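PDB 3QFH: epidermin leader peptide processing serine protease EpiP from Staphylococcus aureus subsp. aureus, which probably cleaves the leader peptide from the precursor of the lantibiotic epidermin, as a serine endopeptidase of the subtilase family. Local coordinates for residues L21-E26 with Q247-D252; V53-M58 with N77-T82. All blocks are in the same frame, centred on the assembly; numbering follows the deposited sequence.

Contact 1: residues L21-E26 with Q247-D252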
loop_
_atom_site.group_PDB
_atom_site.type_symbol
_atom_site.label_atom_id
_atom_site.label_comp_id
_atom_site.label_asym_id
_atom_site.label_seq_id
_atom_site.Cartn_x
_atom_site.Cartn_y
_atom_site.Cartn_z
ATOM N N LEU A 21 3.517 29.098 -1.207
ATOM C CA LEU A 21 3.048 27.778 -1.640
ATOM C C LEU A 21 3.965 26.648 -1.199
ATOM O O LEU A 21 5.116 26.866 -0.818
ATOM C CB LEU A 21 2.938 27.735 -3.161
ATOM C CG LEU A 21 2.128 28.843 -3.843
ATOM C CD1 LEU A 21 2.280 28.708 -5.358
ATOM C CD2 LEU A 21 0.646 28.828 -3.416
ATOM N N TYR A 22 3.436 25.435 -1.288
ATOM C CA TYR A 22 4.161 24.231 -0.922
ATOM C C TYR A 22 4.968 23.707 -2.104
ATOM O O TYR A 22 4.405 23.381 -3.153
ATOM C CB TYR A 22 3.189 23.150 -0.425
ATOM C CG TYR A 22 2.658 23.398 0.983
ATOM C CD1 TYR A 22 1.544 24.215 1.215
ATOM C CD2 TYR A 22 3.279 22.810 2.082
ATOM C CE1 TYR A 22 1.066 24.435 2.533
ATOM C CE2 TYR A 22 2.821 23.029 3.386
ATOM C CZ TYR A 22 1.727 23.835 3.606
ATOM O OH TYR A 22 1.305 24.013 4.901
ATOM N N TYR A 23 6.288 23.646 -1.935
ATOM C CA TYR A 23 7.167 23.100 -2.968
ATOM C C TYR A 23 7.857 21.831 -2.505
ATOM O O TYR A 23 8.284 21.707 -1.340
ATOM C CB TYR A 23 8.217 24.118 -3.411
ATOM C CG TYR A 23 7.641 25.247 -4.223
ATOM C CD1 TYR A 23 7.485 25.125 -5.609
ATOM C CD2 TYR A 23 7.226 26.427 -3.614
ATOM C CE1 TYR A 23 6.936 26.153 -6.364
ATOM C CE2 TYR A 23 6.668 27.466 -4.367
ATOM C CZ TYR A 23 6.533 27.324 -5.740
ATOM O OH TYR A 23 5.992 28.348 -6.486
ATOM N N SER A 24 7.933 20.882 -3.431
ATOM C CA SER A 24 8.651 19.636 -3.220
ATOM C C SER A 24 10.044 19.853 -3.781
ATOM O O SER A 24 10.197 20.301 -4.924
ATOM C CB SER A 24 7.945 18.479 -3.910
ATOM O OG SER A 24 6.693 18.222 -3.284
ATOM N N VAL A 25 11.062 19.550 -2.977
ATOM C CA VAL A 25 12.437 19.801 -3.373
ATOM C C VAL A 25 13.336 18.592 -3.211
ATOM O O VAL A 25 13.346 17.954 -2.152
ATOM C CB VAL A 25 13.038 20.979 -2.545
ATOM C CG1 VAL A 25 14.459 21.258 -2.959
ATOM C CG2 VAL A 25 12.189 22.246 -2.724
ATOM N N GLU A 26 14.089 18.282 -4.269
ATOM C CA GLU A 26 15.065 17.216 -4.225
ATOM C C GLU A 26 16.429 17.871 -4.151
ATOM O O GLU A 26 16.809 18.655 -5.027
ATOM C CB GLU A 26 14.936 16.277 -5.433
ATOM C CG GLU A 26 15.902 15.095 -5.377
ATOM C CD GLU A 26 15.525 13.952 -6.325
ATOM O OE1 GLU A 26 14.504 14.058 -7.059
ATOM O OE2 GLU A 26 16.250 12.931 -6.313
ATOM N N GLN A 247 14.862 20.620 -16.738
ATOM C CA GLN A 247 15.071 21.837 -15.947
ATOM C C GLN A 247 14.945 21.534 -14.459
ATOM O O GLN A 247 14.241 20.602 -14.068
ATOM C CB GLN A 247 14.067 22.931 -16.340
ATOM C CG GLN A 247 14.219 23.389 -17.775
ATOM C CD GLN A 247 15.627 23.885 -18.068
ATOM O OE1 GLN A 247 16.146 24.770 -17.383
ATOM N NE2 GLN A 247 16.250 23.313 -19.086
ATOM N N THR A 248 15.646 22.318 -13.642
ATOM C CA THR A 248 15.614 22.159 -12.203
ATOM C C THR A 248 14.214 22.471 -11.684
ATOM O O THR A 248 13.651 21.691 -10.922
ATOM C CB THR A 248 16.631 23.063 -11.517
ATOM O OG1 THR A 248 17.921 22.840 -12.089
ATOM C CG2 THR A 248 16.679 22.772 -10.017
ATOM N N PHE A 249 13.652 23.594 -12.125
ATOM C CA PHE A 249 12.306 23.998 -11.729
ATOM C C PHE A 249 11.362 23.356 -12.738
ATOM O O PHE A 249 11.413 23.655 -13.923
ATOM C CB PHE A 249 12.164 25.523 -11.739
ATOM C CG PHE A 249 10.991 26.028 -10.940
ATOM C CD1 PHE A 249 9.706 26.001 -11.467
ATOM C CD2 PHE A 249 11.178 26.541 -9.665
ATOM C CE1 PHE A 249 8.621 26.474 -10.725
ATOM C CE2 PHE A 249 10.109 27.015 -8.921
ATOM C CZ PHE A 249 8.828 26.986 -9.446
ATOM N N ARG A 250 10.492 22.475 -12.259
ATOM C CA ARG A 250 9.613 21.712 -13.139
ATOM C C ARG A 250 8.127 22.000 -12.976
ATOM O O ARG A 250 7.697 22.632 -12.014
ATOM C CB ARG A 250 9.858 20.248 -12.880
ATOM C CG ARG A 250 11.338 19.908 -12.839
ATOM C CD ARG A 250 11.517 18.476 -12.520
ATOM N NE ARG A 250 10.856 17.674 -13.530
ATOM C CZ ARG A 250 11.402 17.334 -14.688
ATOM N NH1 ARG A 250 10.711 16.596 -15.547
ATOM N NH2 ARG A 250 12.635 17.728 -14.988
ATOM N N LYS A 251 7.354 21.489 -13.927
ATOM C CA LYS A 251 5.913 21.674 -13.969
ATOM C C LYS A 251 5.190 20.349 -13.685
ATOM O O LYS A 251 3.982 20.329 -13.519
ATOM C CB LYS A 251 5.517 22.207 -15.358
ATOM C CG LYS A 251 6.422 23.340 -15.845
ATOM C CD LYS A 251 6.076 23.905 -17.236
ATOM C CE LYS A 251 6.113 22.856 -18.375
ATOM N NZ LYS A 251 4.859 22.037 -18.473
ATOM N N ASP A 252 5.935 19.250 -13.635
ATOM C CA ASP A 252 5.355 17.934 -13.399
ATOM C C ASP A 252 5.511 17.556 -11.911
ATOM O O ASP A 252 5.742 18.433 -11.079
ATOM C CB ASP A 252 5.996 16.903 -14.327
ATOM C CG ASP A 252 7.497 16.743 -14.094
ATOM O OD1 ASP A 252 8.057 17.379 -13.161
ATOM O OD2 ASP A 252 8.128 15.980 -14.855
#
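Tyr23 and Phe249 meet where the propeptide-family part of the chain joins the subtilase part. They sit on one mixed sheet: strand 20-27 lies inside it, the short, weakly bonded strand 249-250 is at one edge, and strand 73-78 runs between them. The two side chains must therefore reach across a strand. The touch is narrow. Tyr23 CE1 lies 3.7 Å from Phe249 CZ, and the ring planes are inclined at 58°. With chi1 at -161° the Phe249 ring swings away from the backbone N, and its CZ end comes up to Tyr23.

The Tyr23 side is the tighter one. This residue is buried, with Ile76, Met58 and Ala63 against its side chain. Phe249 is partly exposed, although Ala63, Asn64 and Ala67 also touch it. Helix 60-66 thus contacts both rings.

On either side of Phe249 in the sequence, Gln247 and Lys251 are exposed. Arg250 and Asp252 are buried and form a side-on salt bridge within this segment. Both carboxylate oxygens are met on their syn sides, and the carboxylate lies at the edge of the guanidinium, close to its plane. Arg250 NE reaches Asp252 OD1 at 2.8 Å, and Arg250 NH1 reaches Asp252 OD2 at 2.7 Å.

Contact 2: residues V53-M58 with N77-T82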
loop_
_atom_site.group_PDB
_atom_site.type_symbol
_atom_site.label_atom_id
_atom_site.label_comp_id
_atom_site.label_asym_id
_atom_site.label_seq_id
_atom_site.Cartn_x
_atom_site.Cartn_y
_atom_site.Cartn_z
ATOM N N VAL A 53 14.990 14.550 0.044
ATOM C CA VAL A 53 13.802 15.297 -0.383
ATOM C C VAL A 53 13.172 16.044 0.793
ATOM O O VAL A 53 13.170 15.573 1.936
ATOM C CB VAL A 53 12.745 14.419 -1.109
ATOM C CG1 VAL A 53 13.319 13.842 -2.401
ATOM C CG2 VAL A 53 12.219 13.302 -0.217
ATOM N N ALA A 54 12.678 17.242 0.507
ATOM C CA ALA A 54 12.047 18.069 1.516
ATOM C C ALA A 54 10.889 18.815 0.908
ATOM O O ALA A 54 10.785 18.945 -0.313
ATOM C CB ALA A 54 13.029 19.063 2.098
ATOM N N GLN A 55 9.995 19.269 1.766
ATOM C CA GLN A 55 8.891 20.079 1.315
ATOM C C GLN A 55 9.144 21.415 1.967
ATOM O O GLN A 55 9.440 21.491 3.159
ATOM C CB GLN A 55 7.550 19.501 1.728
ATOM C CG GLN A 55 6.402 20.100 0.967
ATOM C CD GLN A 55 5.072 19.478 1.354
ATOM O OE1 GLN A 55 4.854 19.133 2.522
ATOM N NE2 GLN A 55 4.159 19.366 0.383
ATOM N N ILE A 56 9.050 22.464 1.181
ATOM C CA ILE A 56 9.324 23.798 1.659
ATOM C C ILE A 56 8.180 24.722 1.284
ATOM O O ILE A 56 7.622 24.643 0.186
ATOM C CB ILE A 56 10.651 24.308 1.054
ATOM C CG1 ILE A 56 11.784 23.314 1.371
ATOM C CG2 ILE A 56 10.982 25.711 1.568
ATOM C CD1 ILE A 56 13.164 23.741 0.819
ATOM N N LYS A 57 7.809 25.580 2.216
ATOM C CA LYS A 57 6.757 26.520 1.973
ATOM C C LYS A 57 7.472 27.828 1.639
ATOM O O LYS A 57 8.248 28.342 2.448
ATOM C CB LYS A 57 5.855 26.633 3.205
ATOM C CG LYS A 57 4.534 27.288 2.908
ATOM C CD LYS A 57 3.583 27.314 4.107
ATOM C CE LYS A 57 2.263 27.971 3.706
ATOM N NZ LYS A 57 1.320 28.154 4.844
ATOM N N MET A 58 7.263 28.333 0.430
ATOM C CA MET A 58 7.911 29.575 0.002
ATOM C C MET A 58 7.186 30.278 -1.148
ATOM O O MET A 58 6.338 29.683 -1.808
ATOM C CB MET A 58 9.379 29.314 -0.369
ATOM C CG MET A 58 9.617 28.217 -1.372
ATOM S SD MET A 58 11.394 27.829 -1.595
ATOM C CE MET A 58 11.266 26.361 -2.599
ATOM N N ASN A 77 9.535 21.275 -7.684
ATOM C CA ASN A 77 8.228 21.420 -8.327
ATOM C C ASN A 77 7.189 21.706 -7.260
ATOM O O ASN A 77 7.379 21.372 -6.082
ATOM C CB ASN A 77 7.826 20.227 -9.215
ATOM C CG ASN A 77 7.761 18.900 -8.464
ATOM O OD1 ASN A 77 8.649 18.070 -8.620
ATOM N ND2 ASN A 77 6.717 18.693 -7.665
ATOM N N ALA A 78 6.109 22.365 -7.664
ATOM C CA ALA A 78 5.021 22.653 -6.758
ATOM C C ALA A 78 4.445 21.317 -6.381
ATOM O O ALA A 78 4.317 20.455 -7.238
ATOM C CB ALA A 78 3.970 23.505 -7.454
ATOM N N THR A 79 4.130 21.125 -5.105
ATOM C CA THR A 79 3.515 19.884 -4.657
ATOM C C THR A 79 2.083 19.888 -5.183
ATOM O O THR A 79 1.396 20.902 -5.074
ATOM C CB THR A 79 3.450 19.827 -3.129
ATOM O OG1 THR A 79 4.716 20.216 -2.573
ATOM C CG2 THR A 79 3.051 18.436 -2.650
ATOM N N CYS A 80 1.622 18.784 -5.762
ATOM C CA CYS A 80 0.236 18.738 -6.281
ATOM C C CYS A 80 -0.608 17.591 -5.715
ATOM O O CYS A 80 -0.085 16.720 -5.017
ATOM C CB CYS A 80 0.241 18.707 -7.806
ATOM S SG CYS A 80 0.777 20.284 -8.548
ATOM N N SER A 81 -1.912 17.616 -6.017
ATOM C CA SER A 81 -2.875 16.592 -5.545
ATOM C C SER A 81 -3.082 15.438 -6.546
ATOM O O SER A 81 -4.098 15.358 -7.256
ATOM C CB SER A 81 -4.219 17.233 -5.192
ATOM O OG SER A 81 -4.077 18.109 -4.089
ATOM N N THR A 82 -2.099 14.544 -6.554
ATOM C CA THR A 82 -2.066 13.367 -7.421
ATOM C C THR A 82 -2.869 12.161 -6.887
ATOM O O THR A 82 -3.453 11.402 -7.672
ATOM C CB THR A 82 -0.590 12.945 -7.692
ATOM O OG1 THR A 82 -0.543 11.557 -8.057
ATOM C CG2 THR A 82 0.285 13.154 -6.452
#
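The flat amide of Gln55 meets Thr79 at its edge: OG1 of Thr79 lies in the amide plane, only 1° out of it. The contact belongs to the mixed sheet of the propeptide-family region. Strand 20-27 separates strand 53-59 from strand 73-78, and Thr79 follows directly after the latter. The Gln55 side chain bridges the gap, with CG anti to the backbone N (chi1 -164°) and an extended chain beyond. It crosses the Thr79 side chain at about a right angle. Gln55 NE2 donates a nearly straight bond to Thr79 OG1, 3.1 Å long at 176°. The methyl is close too, with Thr79 CG2 3.4 Å from Gln55 NE2.

Both residues are buried, and their polar atoms have further partners. Gln55 NE2 also bonds Glu212 OE2 of the subtilase part, whose carboxylate would probably favour the amide's orientation. Thr79 OG1 also bonds Ser24 OG on the intervening strand.

A second amide, that of Asn77, lies nearby. It bonds Val255 and Glu256 of helix 254-269 through OD1 and ND2 respectively. Within its own segment, Asn77 ND2 donates in the amide plane to Ala78 O at 3.0 Å, approaching from above the carbonyl plane.

Contacts 1 and 2 share one mixed sheet, and their centres are about 7 Å apart. Along the chain, contact 2 is nested inside the loop closed by contact 1. Strand 20-27 supplies one side of contact 1 and is the strand bridged in contact 2. The backbones join directly, with probable hydrogen bonds from Tyr23 N to Ile56 O and from Val25 N to Ala54 O, each 2.7 Å. Contact 1 is apolar and only partly buried, and it reaches the sheet's edge strand from the subtilase part. Contact 2 is polar and fully buried, with both segments in the propeptide-family region and its hydrogen-bond network extending to Glu212.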